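Local structure of cadherin-23 (5VH2) at residues L43-F56 with K76-G88. The protein is a calcium-binding cadherin that probably mediates adhesion and contributes to mechanotransduction in hearing. The protein carries 1 engineered substitution. Numbering follows the deposited sequence.
Sequences LVNYRILSGAEGKF and KTSYLMNVSATDG. With CA (calcium ion), chain E.
With CG of F56 and of Y79 each set anti to its own carbonyl carbon (chi1 -55° and -66°), the two rings meet edge-to-face: CE1 of F56 points over one face of Y79, 3.8 Å from CG of Y79, and the planes stand 75° apart. The bend at chi3 of M81 turns its CE over a face of F56, 4.2 Å from the ring centroid, a Met-aromatic contact, while SD rests against CB of A52 and F56. These groups pack where edge strand 44-50 of one sheet of the cadherin beta sandwich leaves its antiparallel neighbour 78-87. G51 O lies at the edge of the Y79 ring and K55 CG reaches its OH; a serine in place of Y79 would probably leave the F56 edge without its aromatic face and open a gap beside K55 CG. E53 OE2 forms a salt bridge with K76 NZ at 3.5 Å. A beta bulge between I48 and S50 shifts the register: N82 O accepts L49 N at 2.7 Å, whereas N82 N donates to S50 O. At the far end, T86 O receives N45 N and, weakly, N45 ND2. D87, hydrogen-bonded to N93, completes a site with E4, D35, D37 and G41, its OD2 2.1 Å from the calcium ion.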
loop_
_atom_site.group_PDB
_atom_site.type_symbol
_atom_site.label_atom_id
_atom_site.label_comp_id
_atom_site.label_asym_id
_atom_site.label_seq_id
_atom_site.Cartn_x
_atom_site.Cartn_y
_atom_site.Cartn_z
ATOM N N LEU A 43 33.905 -5.785 23.912
ATOM C CA LEU A 43 32.538 -6.278 23.893
ATOM C C LEU A 43 31.608 -5.093 23.665
ATOM O O LEU A 43 31.475 -4.199 24.493
ATOM C CB LEU A 43 32.222 -6.914 25.240
ATOM C CG LEU A 43 30.976 -7.731 25.551
ATOM C CD1 LEU A 43 31.420 -8.829 26.537
ATOM C CD2 LEU A 43 29.763 -6.989 26.149
ATOM N N VAL A 44 30.883 -5.127 22.560
ATOM C CA VAL A 44 30.158 -3.970 22.124
ATOM C C VAL A 44 28.660 -4.113 22.328
ATOM O O VAL A 44 28.137 -5.216 22.217
ATOM C CB VAL A 44 30.463 -3.680 20.675
ATOM C CG1 VAL A 44 31.944 -3.874 20.424
ATOM C CG2 VAL A 44 29.635 -4.551 19.755
ATOM N N ASN A 45 27.991 -2.993 22.622
ATOM C CA ASN A 45 26.536 -2.968 22.810
ATOM C C ASN A 45 25.896 -2.145 21.702
ATOM O O ASN A 45 26.299 -1.015 21.458
ATOM C CB ASN A 45 26.217 -2.376 24.173
ATOM C CG ASN A 45 27.175 -2.869 25.261
ATOM O OD1 ASN A 45 26.947 -3.912 25.899
ATOM N ND2 ASN A 45 28.247 -2.121 25.489
ATOM N N TYR A 46 24.911 -2.714 21.025
ATOM C CA TYR A 46 24.296 -2.082 19.865
ATOM C C TYR A 46 23.026 -1.290 20.222
ATOM O O TYR A 46 22.200 -1.726 21.072
ATOM C CB TYR A 46 23.942 -3.128 18.822
ATOM C CG TYR A 46 25.144 -3.828 18.244
ATOM C CD1 TYR A 46 26.025 -3.169 17.395
ATOM C CD2 TYR A 46 25.405 -5.159 18.553
ATOM C CE1 TYR A 46 27.132 -3.815 16.891
ATOM C CE2 TYR A 46 26.510 -5.810 18.051
ATOM C CZ TYR A 46 27.364 -5.144 17.230
ATOM O OH TYR A 46 28.422 -5.849 16.724
ATOM N N ARG A 47 22.843 -0.170 19.526
ATOM C CA ARG A 47 21.750 0.738 19.828
ATOM C C ARG A 47 21.409 1.621 18.617
ATOM O O ARG A 47 22.305 2.086 17.901
ATOM C CB ARG A 47 22.135 1.625 21.009
ATOM C CG ARG A 47 20.939 2.423 21.502
ATOM C CD ARG A 47 21.303 3.576 22.434
ATOM N NE ARG A 47 20.553 3.596 23.695
ATOM C CZ ARG A 47 21.046 4.053 24.858
ATOM N NH1 ARG A 47 22.288 4.569 24.923
ATOM N NH2 ARG A 47 20.298 4.034 25.959
ATOM N N ILE A 48 20.113 1.858 18.397
ATOM C CA ILE A 48 19.642 2.855 17.435
ATOM C C ILE A 48 19.481 4.216 18.093
ATOM O O ILE A 48 18.756 4.322 19.052
ATOM C CB ILE A 48 18.290 2.429 16.843
ATOM C CG1 ILE A 48 18.461 1.110 16.052
ATOM C CG2 ILE A 48 17.735 3.508 15.911
ATOM C CD1 ILE A 48 17.200 0.339 15.819
ATOM N N LEU A 49 20.142 5.247 17.566
ATOM C CA LEU A 49 20.078 6.621 18.115
ATOM C C LEU A 49 18.966 7.453 17.503
ATOM O O LEU A 49 18.468 8.376 18.146
ATOM C CB LEU A 49 21.394 7.366 17.882
ATOM C CG LEU A 49 22.661 6.741 18.470
ATOM C CD1 LEU A 49 23.884 7.534 18.063
ATOM C CD2 LEU A 49 22.610 6.597 19.986
ATOM N N SER A 50 18.638 7.188 16.233
ATOM C CA SER A 50 17.570 7.922 15.542
ATOM C C SER A 50 17.114 7.203 14.274
ATOM O O SER A 50 17.873 6.422 13.690
ATOM C CB SER A 50 18.052 9.340 15.156
ATOM O OG SER A 50 19.059 9.288 14.143
ATOM N N GLY A 51 15.898 7.512 13.824
ATOM C CA GLY A 51 15.505 7.278 12.432
ATOM C C GLY A 51 14.643 6.054 12.213
ATOM O O GLY A 51 14.185 5.798 11.110
ATOM N N ALA A 52 14.405 5.291 13.267
ATOM C CA ALA A 52 13.606 4.082 13.140
ATOM C C ALA A 52 12.122 4.396 13.198
ATOM O O ALA A 52 11.294 3.598 12.780
ATOM C CB ALA A 52 14.003 3.113 14.241
ATOM N N GLU A 53 11.783 5.544 13.771
ATOM C CA GLU A 53 10.391 6.003 13.890
ATOM C C GLU A 53 9.418 4.937 14.418
ATOM O O GLU A 53 8.332 4.807 13.918
ATOM C CB GLU A 53 9.931 6.607 12.561
ATOM C CG GLU A 53 10.530 7.995 12.308
ATOM C CD GLU A 53 10.070 8.641 11.008
ATOM O OE1 GLU A 53 9.006 8.257 10.438
ATOM O OE2 GLU A 53 10.831 9.469 10.470
ATOM N N GLY A 54 9.838 4.193 15.439
ATOM C CA GLY A 54 8.988 3.203 16.120
ATOM C C GLY A 54 8.713 1.909 15.375
ATOM O O GLY A 54 7.874 1.122 15.814
ATOM N N LYS A 55 9.381 1.710 14.237
ATOM C CA LYS A 55 9.193 0.517 13.372
ATOM C C LYS A 55 10.313 -0.519 13.498
ATOM O O LYS A 55 10.126 -1.658 13.062
ATOM C CB LYS A 55 9.133 0.885 11.884
ATOM C CG LYS A 55 8.232 2.055 11.558
ATOM C CD LYS A 55 6.778 1.693 11.401
ATOM C CE LYS A 55 5.900 2.823 11.916
ATOM N NZ LYS A 55 4.486 2.391 12.025
ATOM N N PHE A 56 11.483 -0.126 13.988
ATOM C CA PHE A 56 12.595 -1.079 14.106
ATOM C C PHE A 56 13.253 -1.083 15.480
ATOM O O PHE A 56 13.250 -0.091 16.204
ATOM C CB PHE A 56 13.665 -0.803 13.067
ATOM C CG PHE A 56 13.162 -0.773 11.656
ATOM C CD1 PHE A 56 12.727 0.413 11.085
ATOM C CD2 PHE A 56 13.148 -1.932 10.882
ATOM C CE1 PHE A 56 12.268 0.455 9.787
ATOM C CE2 PHE A 56 12.684 -1.908 9.583
ATOM C CZ PHE A 56 12.208 -0.709 9.044
ATOM N N LYS A 76 5.459 5.828 4.390
ATOM C CA LYS A 76 6.890 6.160 4.336
ATOM C C LYS A 76 7.652 5.107 3.531
ATOM O O LYS A 76 7.623 3.920 3.828
ATOM C CB LYS A 76 7.462 6.277 5.761
ATOM C CG LYS A 76 8.816 6.947 5.873
ATOM C CD LYS A 76 9.120 7.243 7.328
ATOM C CE LYS A 76 10.612 7.178 7.662
ATOM N NZ LYS A 76 11.419 8.347 7.173
ATOM N N THR A 77 8.326 5.569 2.493
ATOM C CA THR A 77 8.954 4.699 1.502
ATOM C C THR A 77 10.341 4.210 1.913
ATOM O O THR A 77 10.794 3.172 1.432
ATOM C CB THR A 77 9.113 5.454 0.174
ATOM O OG1 THR A 77 9.683 6.750 0.424
ATOM C CG2 THR A 77 7.747 5.620 -0.490
ATOM N N SER A 78 11.018 4.950 2.784
ATOM C CA SER A 78 12.361 4.567 3.240
ATOM C C SER A 78 12.759 5.189 4.598
ATOM O O SER A 78 12.208 6.217 5.012
ATOM C CB SER A 78 13.407 4.920 2.177
ATOM O OG SER A 78 13.672 6.316 2.157
ATOM N N TYR A 79 13.727 4.555 5.264
ATOM C CA TYR A 79 14.168 4.857 6.636
ATOM C C TYR A 79 15.696 4.947 6.639
ATOM O O TYR A 79 16.367 4.145 5.964
ATOM C CB TYR A 79 13.739 3.734 7.586
ATOM C CG TYR A 79 12.249 3.615 7.737
ATOM C CD1 TYR A 79 11.480 2.873 6.836
ATOM C CD2 TYR A 79 11.597 4.266 8.778
ATOM C CE1 TYR A 79 10.105 2.791 6.976
ATOM C CE2 TYR A 79 10.203 4.224 8.898
ATOM C CZ TYR A 79 9.475 3.501 7.993
ATOM O OH TYR A 79 8.116 3.441 8.138
ATOM N N LEU A 80 16.255 5.906 7.386
ATOM C CA LEU A 80 17.706 5.976 7.582
ATOM C C LEU A 80 18.036 6.052 9.081
ATOM O O LEU A 80 17.906 7.129 9.708
ATOM C CB LEU A 80 18.312 7.162 6.824
ATOM C CG LEU A 80 19.845 7.356 6.947
ATOM C CD1 LEU A 80 20.630 6.305 6.158
ATOM C CD2 LEU A 80 20.298 8.761 6.556
ATOM N N MET A 81 18.493 4.921 9.632
ATOM C CA MET A 81 18.665 4.798 11.081
ATOM C C MET A 81 20.108 5.013 11.450
ATOM O O MET A 81 20.996 4.537 10.753
ATOM C CB MET A 81 18.278 3.398 11.547
ATOM C CG MET A 81 16.806 3.194 11.731
ATOM S SD MET A 81 16.356 1.491 11.895
ATOM C CE MET A 81 16.541 0.924 10.205
ATOM N N ASN A 82 20.339 5.671 12.584
ATOM C CA ASN A 82 21.699 5.885 13.084
ATOM C C ASN A 82 21.946 4.888 14.167
ATOM O O ASN A 82 21.162 4.834 15.142
ATOM C CB ASN A 82 21.841 7.264 13.708
ATOM C CG ASN A 82 22.135 8.336 12.691
ATOM O OD1 ASN A 82 21.380 8.540 11.769
ATOM N ND2 ASN A 82 23.230 9.045 12.871
ATOM N N VAL A 83 23.050 4.135 14.041
ATOM C CA VAL A 83 23.357 3.086 15.023
ATOM C C VAL A 83 24.686 3.379 15.715
ATOM O O VAL A 83 25.640 3.837 15.066
ATOM C CB VAL A 83 23.402 1.713 14.340
ATOM C CG1 VAL A 83 23.749 0.614 15.325
ATOM C CG2 VAL A 83 22.058 1.389 13.720
ATOM N N SER A 84 24.756 3.100 17.015
ATOM C CA SER A 84 26.015 3.189 17.756
ATOM C C SER A 84 26.436 1.801 18.289
ATOM O O SER A 84 25.581 0.922 18.580
ATOM C CB SER A 84 25.893 4.186 18.903
ATOM O OG SER A 84 25.117 3.651 19.971
ATOM N N ALA A 85 27.752 1.604 18.406
ATOM C CA ALA A 85 28.291 0.470 19.120
ATOM C C ALA A 85 29.199 1.027 20.181
ATOM O O ALA A 85 30.151 1.733 19.895
ATOM C CB ALA A 85 29.063 -0.425 18.182
ATOM N N THR A 86 28.916 0.681 21.417
ATOM C CA THR A 86 29.641 1.188 22.560
ATOM C C THR A 86 30.400 0.020 23.179
ATOM O O THR A 86 29.791 -1.005 23.462
ATOM C CB THR A 86 28.618 1.731 23.551
ATOM O OG1 THR A 86 27.825 2.718 22.901
ATOM C CG2 THR A 86 29.268 2.348 24.710
ATOM N N ASP A 87 31.717 0.118 23.358
ATOM C CA ASP A 87 32.421 -0.971 24.070
ATOM C C ASP A 87 32.061 -1.019 25.566
ATOM O O ASP A 87 31.447 -0.089 26.095
ATOM C CB ASP A 87 33.936 -1.033 23.798
ATOM C CG ASP A 87 34.695 0.152 24.309
ATOM O OD1 ASP A 87 34.097 0.986 25.007
ATOM O OD2 ASP A 87 35.911 0.245 23.955
ATOM N N GLY A 88 32.354 -2.158 26.192
ATOM C CA GLY A 88 31.705 -2.577 27.436
ATOM C C GLY A 88 32.448 -2.176 28.680
ATOM O O GLY A 88 32.041 -2.518 29.757
HETATM CA CA CA E . 37.715 -0.623 23.289
#